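Local coordinates for protein short chain dehydrogenase (Rhodopseudomonas palustris, PDB 3H7A) that probably catalyses NAD(P)-dependent oxidation or reduction of a substrate not yet identified, as a Rossmann-fold member of the short-chain dehydrogenase family, at residues D79-N90 against M129-T140; I178-D186 against V219-Q229. One frame throughout, in Å; residues are numbered along the deposited sequence. Where two conformers were deposited one is given.

Interaction 1: D79-N90 against M129-T140; sequences DAHAPLEVTIFN and MLAHGQGKIFFT
H132, near the end of helix 104-132, meets the carboxylate of D79 in the last turn of helix 68-81. H132 NE2 donates to the syn lone pair of D79 OD1 at 2.8 Å, with the oxygen 18° out of the ring plane, while the anti lone pair of the same oxygen takes the backbone N-H of L84 in a nearly straight bond (178°). P83 lays its CB over one face of the H132 imidazole, 3.9 Å from the ring centroid, a CH-pi contact suited to a rigid aliphatic ring.

M129 can be followed outward. From CB, M129 CG is turned beside the backbone N (chi1 -73°) and meets L84 O at 3.4 Å; the extended chain then carries SD past G135, whose lack of a CB gives the sulfur its place, and M129 CE ends 3.6 Å from T87 N and near L84 CG. An unbranched thioether suits this position, lying close against glycine and backbone alike.

Beyond it, strands 84-89 and 135-140 pair in parallel. F138 makes both of its backbone bonds to strand 84-89, its N donating to T87 O (2.9 Å) and its O accepting from F89 N. V86 and I88 pack beside F138 on one face; F89 CB touches F139 CD1 on the other. Two donors on D79 OD1 probably favour an ionised carboxylate, which in turn would favour a protonated H132.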
loop_
_atom_site.group_PDB
_atom_site.type_symbol
_atom_site.label_atom_id
_atom_site.label_comp_id
_atom_site.label_asym_id
_atom_site.label_seq_id
_atom_site.Cartn_x
_atom_site.Cartn_y
_atom_site.Cartn_z
ATOM N N ASP B 79 5.504 31.223 17.876
ATOM C CA ASP B 79 5.640 30.718 19.235
ATOM C C ASP B 79 5.887 31.823 20.281
ATOM O O ASP B 79 5.465 31.697 21.436
ATOM C CB ASP B 79 6.748 29.662 19.321
ATOM C CG ASP B 79 6.696 28.890 20.619
ATOM O OD1 ASP B 79 5.684 28.203 20.873
ATOM O OD2 ASP B 79 7.660 28.972 21.397
ATOM N N ALA B 80 6.568 32.895 19.873
ATOM C CA ALA B 80 6.872 34.009 20.775
ATOM C C ALA B 80 5.591 34.768 21.120
ATOM O O ALA B 80 5.416 35.206 22.252
ATOM C CB ALA B 80 7.915 34.944 20.155
ATOM N N HIS B 81 4.695 34.876 20.140
ATOM C CA HIS B 81 3.377 35.506 20.302
ATOM C C HIS B 81 2.503 34.802 21.356
ATOM O O HIS B 81 2.005 35.436 22.305
ATOM C CB HIS B 81 2.688 35.505 18.951
ATOM C CG HIS B 81 1.423 36.293 18.898
ATOM N ND1 HIS B 81 1.356 37.546 18.326
ATOM C CD2 HIS B 81 0.164 35.991 19.290
ATOM C CE1 HIS B 81 0.109 37.983 18.368
ATOM N NE2 HIS B 81 -0.632 37.063 18.962
ATOM N N ALA B 82 2.336 33.492 21.174
ATOM C CA ALA B 82 1.626 32.594 22.077
ATOM C C ALA B 82 2.097 31.187 21.701
ATOM O O ALA B 82 2.466 30.965 20.541
ATOM C CB ALA B 82 0.127 32.726 21.862
ATOM N N PRO B 83 2.111 30.242 22.665
ATOM C CA PRO B 83 2.568 28.879 22.392
ATOM C C PRO B 83 2.049 28.305 21.072
ATOM O O PRO B 83 0.839 28.288 20.825
ATOM C CB PRO B 83 2.007 28.090 23.572
ATOM C CG PRO B 83 2.029 29.066 24.690
ATOM C CD PRO B 83 1.699 30.392 24.077
ATOM N N LEU B 84 2.981 27.899 20.215
ATOM C CA LEU B 84 2.657 27.275 18.946
ATOM C C LEU B 84 2.047 25.893 19.190
ATOM O O LEU B 84 2.721 24.991 19.699
ATOM C CB LEU B 84 3.914 27.174 18.068
ATOM C CG LEU B 84 3.730 26.522 16.693
ATOM C CD1 LEU B 84 2.858 27.341 15.786
ATOM C CD2 LEU B 84 5.074 26.320 16.061
ATOM N N GLU B 85 0.770 25.740 18.837
ATOM C CA GLU B 85 0.039 24.482 19.080
ATOM C C GLU B 85 -0.286 23.633 17.859
ATOM O O GLU B 85 -0.450 22.420 17.978
ATOM C CB GLU B 85 -1.232 24.733 19.880
ATOM C CG GLU B 85 -0.960 24.535 21.342
ATOM C CD GLU B 85 -2.055 25.019 22.236
ATOM O OE1 GLU B 85 -3.239 24.942 21.832
ATOM O OE2 GLU B 85 -1.714 25.470 23.358
ATOM N N VAL B 86 -0.415 24.275 16.702
ATOM C CA VAL B 86 -0.714 23.577 15.454
ATOM C C VAL B 86 0.102 24.209 14.332
ATOM O O VAL B 86 0.106 25.422 14.204
ATOM C CB VAL B 86 -2.225 23.648 15.107
ATOM C CG1 VAL B 86 -2.552 22.860 13.824
ATOM C CG2 VAL B 86 -3.076 23.127 16.246
ATOM N N THR B 87 0.820 23.396 13.551
ATOM C CA THR B 87 1.380 23.860 12.271
ATOM C C THR B 87 0.681 23.120 11.136
ATOM O O THR B 87 0.590 21.904 11.175
ATOM C CB THR B 87 2.902 23.606 12.170
ATOM O OG1 THR B 87 3.581 24.435 13.113
ATOM C CG2 THR B 87 3.452 23.922 10.753
ATOM N N ILE B 88 0.172 23.845 10.147
ATOM C CA ILE B 88 -0.395 23.207 8.974
ATOM C C ILE B 88 0.437 23.621 7.775
ATOM O O ILE B 88 0.513 24.809 7.433
ATOM C CB ILE B 88 -1.876 23.553 8.804
ATOM C CG1 ILE B 88 -2.644 23.035 10.009
ATOM C CG2 ILE B 88 -2.438 22.905 7.552
ATOM C CD1 ILE B 88 -3.714 23.925 10.452
ATOM N N PHE B 89 1.114 22.640 7.178
ATOM C CA PHE B 89 1.955 22.868 6.015
ATOM C C PHE B 89 1.181 22.554 4.739
ATOM O O PHE B 89 0.884 21.399 4.442
ATOM C CB PHE B 89 3.229 22.030 6.079
ATOM C CG PHE B 89 4.149 22.277 4.929
ATOM C CD1 PHE B 89 4.987 23.393 4.913
ATOM C CD2 PHE B 89 4.143 21.418 3.818
ATOM C CE1 PHE B 89 5.841 23.641 3.840
ATOM C CE2 PHE B 89 4.970 21.663 2.733
ATOM C CZ PHE B 89 5.834 22.772 2.744
ATOM N N ASN B 90 0.878 23.599 3.983
ATOM C CA ASN B 90 -0.011 23.498 2.839
ATOM C C ASN B 90 0.617 24.168 1.625
ATOM O O ASN B 90 0.146 25.184 1.142
ATOM C CB ASN B 90 -1.351 24.146 3.193
ATOM C CG ASN B 90 -2.368 24.035 2.082
ATOM O OD1 ASN B 90 -2.839 22.942 1.765
ATOM N ND2 ASN B 90 -2.721 25.175 1.483
ATOM N N MET B 129 7.282 22.949 19.819
ATOM C CA MET B 129 6.174 22.258 20.486
ATOM C C MET B 129 6.615 21.335 21.628
ATOM O O MET B 129 5.938 21.252 22.658
ATOM C CB MET B 129 5.341 21.459 19.475
ATOM C CG MET B 129 4.467 22.279 18.561
ATOM S SD MET B 129 3.945 21.318 17.117
ATOM C CE MET B 129 2.874 22.520 16.363
ATOM N N LEU B 130 7.755 20.661 21.453
ATOM C CA LEU B 130 8.287 19.754 22.473
ATOM C C LEU B 130 8.618 20.468 23.793
ATOM O O LEU B 130 8.478 19.885 24.876
ATOM C CB LEU B 130 9.500 18.970 21.950
ATOM C CG LEU B 130 9.193 17.796 21.001
ATOM C CD1 LEU B 130 10.440 17.342 20.237
ATOM C CD2 LEU B 130 8.575 16.625 21.727
ATOM N N ALA B 131 9.028 21.732 23.693
ATOM C CA ALA B 131 9.223 22.591 24.860
ATOM C C ALA B 131 7.923 22.822 25.643
ATOM O O ALA B 131 7.960 23.004 26.864
ATOM C CB ALA B 131 9.840 23.914 24.435
ATOM N N HIS B 132 6.783 22.811 24.948
ATOM C CA HIS B 132 5.471 22.936 25.590
ATOM C C HIS B 132 4.877 21.581 25.942
ATOM O O HIS B 132 3.875 21.505 26.663
ATOM C CB HIS B 132 4.490 23.731 24.717
ATOM C CG HIS B 132 4.987 25.090 24.331
ATOM N ND1 HIS B 132 5.143 26.113 25.242
ATOM C CD2 HIS B 132 5.357 25.594 23.131
ATOM C CE1 HIS B 132 5.592 27.188 24.619
ATOM N NE2 HIS B 132 5.730 26.900 23.337
ATOM N N GLY B 133 5.489 20.517 25.414
ATOM C CA GLY B 133 5.089 19.140 25.702
ATOM C C GLY B 133 3.886 18.617 24.947
ATOM O O GLY B 133 3.379 17.548 25.278
ATOM N N GLN B 134 3.439 19.360 23.931
ATOM C CA GLN B 134 2.260 19.013 23.125
ATOM C C GLN B 134 2.232 19.826 21.821
ATOM O O GLN B 134 2.898 20.856 21.715
ATOM C CB GLN B 134 0.960 19.259 23.918
ATOM C CG GLN B 134 0.710 20.726 24.263
ATOM C CD GLN B 134 -0.663 20.997 24.863
ATOM O OE1 GLN B 134 -1.458 20.086 25.090
ATOM N NE2 GLN B 134 -0.942 22.268 25.127
ATOM N N GLY B 135 1.448 19.367 20.845
ATOM C CA GLY B 135 1.301 20.049 19.561
ATOM C C GLY B 135 0.765 19.136 18.476
ATOM O O GLY B 135 0.653 17.918 18.667
ATOM N N LYS B 136 0.394 19.742 17.347
ATOM C CA LYS B 136 -0.085 18.994 16.183
ATOM C C LYS B 136 0.586 19.548 14.931
ATOM O O LYS B 136 0.665 20.758 14.743
ATOM C CB LYS B 136 -1.624 19.012 16.077
ATOM C CG LYS B 136 -2.358 18.361 17.288
ATOM C CD LYS B 136 -3.725 17.759 16.955
ATOM C CE LYS B 136 -4.261 16.869 18.104
ATOM N NZ LYS B 136 -5.424 15.988 17.703
ATOM N N ILE B 137 1.106 18.652 14.091
ATOM C CA ILE B 137 1.809 19.044 12.869
ATOM C C ILE B 137 1.212 18.312 11.693
ATOM O O ILE B 137 1.407 17.106 11.544
ATOM C CB ILE B 137 3.315 18.696 12.904
ATOM C CG1 ILE B 137 3.970 19.229 14.181
ATOM C CG2 ILE B 137 3.990 19.235 11.644
ATOM C CD1 ILE B 137 5.396 18.789 14.397
ATOM N N PHE B 138 0.498 19.056 10.859
ATOM C CA PHE B 138 -0.292 18.494 9.781
ATOM C C PHE B 138 0.326 18.874 8.451
ATOM O O PHE B 138 0.748 20.019 8.266
ATOM C CB PHE B 138 -1.728 19.031 9.859
ATOM C CG PHE B 138 -2.475 18.622 11.103
ATOM C CD1 PHE B 138 -2.069 17.532 11.865
ATOM C CD2 PHE B 138 -3.624 19.304 11.486
ATOM C CE1 PHE B 138 -2.761 17.147 12.995
ATOM C CE2 PHE B 138 -4.335 18.915 12.609
ATOM C CZ PHE B 138 -3.901 17.835 13.364
ATOM N N PHE B 139 0.376 17.911 7.530
ATOM C CA PHE B 139 0.941 18.107 6.205
ATOM C C PHE B 139 -0.118 17.820 5.154
ATOM O O PHE B 139 -0.778 16.787 5.218
ATOM C CB PHE B 139 2.099 17.137 5.997
ATOM C CG PHE B 139 3.278 17.394 6.895
ATOM C CD1 PHE B 139 4.216 18.371 6.562
ATOM C CD2 PHE B 139 3.467 16.642 8.055
ATOM C CE1 PHE B 139 5.337 18.615 7.373
ATOM C CE2 PHE B 139 4.578 16.864 8.871
ATOM C CZ PHE B 139 5.519 17.868 8.519
ATOM N N THR B 140 -0.286 18.724 4.189
ATOM C CA THR B 140 -1.222 18.493 3.087
ATOM C C THR B 140 -0.578 17.681 1.975
ATOM O O THR B 140 0.360 18.148 1.333
ATOM C CB THR B 140 -1.753 19.802 2.481
ATOM O OG1 THR B 140 -2.358 20.600 3.508
ATOM C CG2 THR B 140 -2.795 19.509 1.429
HETATM O O HOH W 1 2.249 23.516 22.020
HETATM O O HOH W 2 0.813 24.462 24.150
HETATM O O HOH W 3 1.824 20.579 1.626
#

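Interaction 2: I178-D186 against V219-Q229; sequences IHVAHLIID and VAGAYWQLYQQ
L183 holds its CG anti to the backbone N (chi1 -180°), and its second torsion then brings the CD2 methyl down over the ring of Y223, whose own first torsion swings the phenol up beside the strand. L183 CD2 stands 3.6 Å from the centroid of the Y223 ring and 9° off the normal, a CH-pi contact centred on the face. L183 CD2 also meets V219 CG1 at 3.9 Å and A222 CB at 4.0 Å, so one leucine branch is held among three residues on one side of the helix, V219, A222 and Y223. A222 suits its place because a single methyl lets the large leucine settle close to the helix. The Y223 hydroxyl, carried past L183 CB, hydrogen-bonds T140 on the neighbouring strand.

On either side of L183 the contact is lighter. I185 CG2 touches V219 CG1 at 4.3 Å, and A181, too small to push the helix away, offers its CB to L226 CD1 at 4.0 Å. The helix runs at 151° to strand 178-185, roughly antiparallel, with the axes 10.1 Å apart, the layered packing of a helix on the sheet of a Rossmann fold.

Where the helix ends, H179 replaces aliphatic packing with polar atoms. H179 CE1 lies 3.2 Å from Q229 OE1, which sits at the edge of the imidazole, with ring and amide nearly coplanar; L226 O is also near CE1. Both ring nitrogens bond elsewhere, ND1 with K136 NZ and NE2 with T235 O, and Q229 OE1 accepts from T235 N. With no hydrogen bond between strand and helix, apolar packing joins most of this interface. At its polar end, NE2 giving its proton to T235 O while ND1 faces K136 NZ is consistent with a neutral H179 ring.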
loop_
_atom_site.group_PDB
_atom_site.type_symbol
_atom_site.label_atom_id
_atom_site.label_comp_id
_atom_site.label_asym_id
_atom_site.label_seq_id
_atom_site.Cartn_x
_atom_site.Cartn_y
_atom_site.Cartn_z
ATOM N N ILE B 178 3.019 14.609 20.244
ATOM C CA ILE B 178 2.772 15.381 19.032
ATOM C C ILE B 178 1.992 14.565 18.002
ATOM O O ILE B 178 2.466 13.552 17.511
ATOM C CB ILE B 178 4.081 15.930 18.434
ATOM C CG1 ILE B 178 4.958 16.487 19.571
ATOM C CG2 ILE B 178 3.776 16.911 17.309
ATOM C CD1 ILE B 178 5.523 17.813 19.364
ATOM N N HIS B 179 0.792 15.025 17.674
ATOM C CA HIS B 179 -0.005 14.409 16.640
ATOM C C HIS B 179 0.475 14.890 15.276
ATOM O O HIS B 179 0.040 15.940 14.782
ATOM C CB HIS B 179 -1.481 14.772 16.834
ATOM C CG HIS B 179 -2.423 14.089 15.885
ATOM N ND1 HIS B 179 -3.789 14.263 15.955
ATOM C CD2 HIS B 179 -2.207 13.233 14.857
ATOM C CE1 HIS B 179 -4.372 13.555 15.004
ATOM N NE2 HIS B 179 -3.434 12.923 14.320
ATOM N N VAL B 180 1.353 14.108 14.659
ATOM C CA VAL B 180 1.763 14.374 13.282
ATOM C C VAL B 180 0.729 13.710 12.384
ATOM O O VAL B 180 0.353 12.563 12.624
ATOM C CB VAL B 180 3.179 13.814 12.976
ATOM C CG1 VAL B 180 3.647 14.226 11.593
ATOM C CG2 VAL B 180 4.174 14.292 14.013
ATOM N N ALA B 181 0.238 14.430 11.376
ATOM C CA ALA B 181 -0.712 13.842 10.442
ATOM C C ALA B 181 -0.458 14.270 9.001
ATOM O O ALA B 181 0.244 15.265 8.733
ATOM C CB ALA B 181 -2.179 14.123 10.855
ATOM N N HIS B 182 -1.045 13.516 8.076
ATOM C CA HIS B 182 -0.866 13.734 6.651
ATOM C C HIS B 182 -2.235 13.635 5.981
ATOM O O HIS B 182 -2.822 12.561 5.919
ATOM C CB HIS B 182 0.082 12.660 6.110
ATOM C CG HIS B 182 0.539 12.885 4.702
ATOM N ND1 HIS B 182 0.492 11.898 3.737
ATOM C CD2 HIS B 182 1.085 13.969 4.103
ATOM C CE1 HIS B 182 0.967 12.374 2.600
ATOM N NE2 HIS B 182 1.335 13.627 2.795
ATOM N N LEU B 183 -2.752 14.760 5.497
ATOM C CA LEU B 183 -4.070 14.770 4.891
ATOM C C LEU B 183 -3.956 14.826 3.386
ATOM O O LEU B 183 -3.468 15.814 2.838
ATOM C CB LEU B 183 -4.897 15.964 5.384
ATOM C CG LEU B 183 -6.315 16.072 4.814
ATOM C CD1 LEU B 183 -7.211 14.939 5.330
ATOM C CD2 LEU B 183 -6.901 17.427 5.166
ATOM N N ILE B 184 -4.456 13.781 2.731
ATOM C CA ILE B 184 -4.337 13.606 1.284
ATOM C C ILE B 184 -5.618 14.063 0.602
ATOM O O ILE B 184 -6.707 13.601 0.939
ATOM C CB ILE B 184 -4.007 12.139 0.925
ATOM C CG1 ILE B 184 -2.640 11.756 1.490
ATOM C CG2 ILE B 184 -3.990 11.933 -0.586
ATOM C CD1 ILE B 184 -2.422 10.300 1.528
ATOM N N ILE B 185 -5.485 15.003 -0.334
ATOM C CA ILE B 185 -6.639 15.526 -1.053
ATOM C C ILE B 185 -6.538 15.263 -2.567
ATOM O O ILE B 185 -5.444 15.074 -3.087
ATOM C CB ILE B 185 -6.865 17.030 -0.709
ATOM C CG1 ILE B 185 -5.809 17.923 -1.347
ATOM C CG2 ILE B 185 -6.828 17.246 0.805
ATOM C CD1 ILE B 185 -5.804 19.355 -0.828
ATOM N N ASP B 186 -7.683 15.211 -3.258
ATOM C CA ASP B 186 -7.733 15.237 -4.744
ATOM C C ASP B 186 -8.968 15.939 -5.316
ATOM O O ASP B 186 -10.076 15.809 -4.793
ATOM C CB ASP B 186 -7.568 13.845 -5.379
ATOM C CG ASP B 186 -8.196 12.719 -4.555
ATOM O OD1 ASP B 186 -9.053 11.996 -5.105
ATOM O OD2 ASP B 186 -7.813 12.527 -3.379
ATOM N N VAL B 219 -11.816 20.833 3.428
ATOM C CA VAL B 219 -10.450 20.507 3.863
ATOM C C VAL B 219 -10.162 21.075 5.261
ATOM O O VAL B 219 -9.564 20.401 6.111
ATOM C CB VAL B 219 -9.403 21.033 2.852
ATOM C CG1 VAL B 219 -7.989 20.603 3.236
ATOM C CG2 VAL B 219 -9.735 20.563 1.431
ATOM N N ALA B 220 -10.618 22.305 5.498
ATOM C CA ALA B 220 -10.453 22.952 6.796
ATOM C C ALA B 220 -11.185 22.166 7.872
ATOM O O ALA B 220 -10.660 21.996 8.975
ATOM C CB ALA B 220 -10.943 24.382 6.745
ATOM N N GLY B 221 -12.376 21.667 7.521
ATOM C CA GLY B 221 -13.177 20.804 8.382
ATOM C C GLY B 221 -12.453 19.529 8.740
ATOM O O GLY B 221 -12.426 19.146 9.912
ATOM N N ALA B 222 -11.847 18.889 7.733
ATOM C CA ALA B 222 -11.037 17.671 7.931
ATOM C C ALA B 222 -9.815 17.905 8.833
ATOM O O ALA B 222 -9.499 17.081 9.697
ATOM C CB ALA B 222 -10.613 17.081 6.582
ATOM N N TYR B 223 -9.138 19.037 8.644
ATOM C CA TYR B 223 -8.038 19.390 9.525
ATOM C C TYR B 223 -8.522 19.640 10.944
ATOM O O TYR B 223 -7.848 19.253 11.912
ATOM C CB TYR B 223 -7.292 20.600 8.995
ATOM C CG TYR B 223 -6.193 20.238 8.043
ATOM C CD1 TYR B 223 -5.275 19.246 8.373
ATOM C CD2 TYR B 223 -6.062 20.884 6.814
ATOM C CE1 TYR B 223 -4.261 18.896 7.511
ATOM C CE2 TYR B 223 -5.031 20.554 5.944
ATOM C CZ TYR B 223 -4.132 19.551 6.316
ATOM O OH TYR B 223 -3.101 19.178 5.500
ATOM N N TRP B 224 -9.697 20.266 11.067
ATOM C CA TRP B 224 -10.317 20.452 12.384
ATOM C C TRP B 224 -10.685 19.107 13.023
ATOM O O TRP B 224 -10.453 18.898 14.214
ATOM C CB TRP B 224 -11.527 21.407 12.344
ATOM C CG TRP B 224 -12.046 21.692 13.753
ATOM C CD1 TRP B 224 -13.234 21.287 14.288
ATOM C CD2 TRP B 224 -11.354 22.392 14.803
ATOM N NE1 TRP B 224 -13.334 21.704 15.602
ATOM C CE2 TRP B 224 -12.194 22.383 15.939
ATOM C CE3 TRP B 224 -10.111 23.040 14.887
ATOM C CZ2 TRP B 224 -11.826 22.985 17.147
ATOM C CZ3 TRP B 224 -9.753 23.650 16.081
ATOM C CH2 TRP B 224 -10.602 23.604 17.204
ATOM N N GLN B 225 -11.219 18.188 12.218
ATOM C CA GLN B 225 -11.464 16.826 12.675
ATOM C C GLN B 225 -10.187 16.163 13.228
ATOM O O GLN B 225 -10.206 15.578 14.312
ATOM C CB GLN B 225 -12.069 15.985 11.553
ATOM C CG GLN B 225 -12.565 14.622 12.021
ATOM C CD GLN B 225 -12.506 13.555 10.943
ATOM O OE1 GLN B 225 -12.235 12.387 11.232
ATOM N NE2 GLN B 225 -12.768 13.949 9.698
ATOM N N LEU B 226 -9.079 16.270 12.494
ATOM C CA LEU B 226 -7.804 15.724 12.969
ATOM C C LEU B 226 -7.358 16.419 14.251
ATOM O O LEU B 226 -6.870 15.761 15.186
ATOM C CB LEU B 226 -6.719 15.829 11.891
ATOM C CG LEU B 226 -6.754 14.813 10.745
ATOM C CD1 LEU B 226 -5.817 15.215 9.622
ATOM C CD2 LEU B 226 -6.435 13.406 11.256
ATOM N N TYR B 227 -7.542 17.741 14.304
ATOM C CA TYR B 227 -7.214 18.496 15.505
ATOM C C TYR B 227 -7.970 17.933 16.707
ATOM O O TYR B 227 -7.385 17.741 17.764
ATOM C CB TYR B 227 -7.481 20.011 15.361
ATOM C CG TYR B 227 -7.219 20.726 16.679
ATOM C CD1 TYR B 227 -5.926 21.018 17.080
ATOM C CD2 TYR B 227 -8.258 21.026 17.552
ATOM C CE1 TYR B 227 -5.674 21.616 18.296
ATOM C CE2 TYR B 227 -8.014 21.640 18.762
ATOM C CZ TYR B 227 -6.725 21.927 19.124
ATOM O OH TYR B 227 -6.471 22.519 20.330
ATOM N N GLN B 228 -9.259 17.652 16.523
ATOM C CA GLN B 228 -10.135 17.223 17.612
ATOM C C GLN B 228 -9.901 15.814 18.190
ATOM O O GLN B 228 -10.379 15.518 19.286
ATOM C CB GLN B 228 -11.594 17.378 17.196
ATOM C CG GLN B 228 -12.042 18.815 17.003
ATOM C CD GLN B 228 -12.460 19.490 18.294
ATOM O OE1 GLN B 228 -13.654 19.702 18.531
ATOM N NE2 GLN B 228 -11.484 19.844 19.133
ATOM N N GLN B 229 -9.191 14.958 17.459
ATOM C CA GLN B 229 -8.952 13.577 17.884
ATOM C C GLN B 229 -8.160 13.478 19.185
ATOM O O GLN B 229 -7.098 14.090 19.304
ATOM C CB GLN B 229 -8.189 12.805 16.813
ATOM C CG GLN B 229 -8.947 12.582 15.536
ATOM C CD GLN B 229 -8.173 11.730 14.566
ATOM O OE1 GLN B 229 -6.949 11.698 14.600
ATOM N NE2 GLN B 229 -8.887 11.026 13.697
#

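How the interactions relate
Interaction 1 precedes interaction 2 along the chain, and their centres lie about 13 Å apart in one parallel sheet. Strand 135-142, the second partner in interaction 1, is flanked by 84-89 and by 178-185, the strand on which interaction 2 is built. The first contact is mostly strand pairing, with two helix ends meeting beside it, and the second is a helix laid on the sheet's surface. They meet directly: K136 NZ is 2.6 Å from Y227 O, a probable hydrogen bond. Helix 216-228 is thus tied to two adjacent strands, joining the helix to the 237-240 side of the seven-stranded parallel sheet of the Rossmann fold.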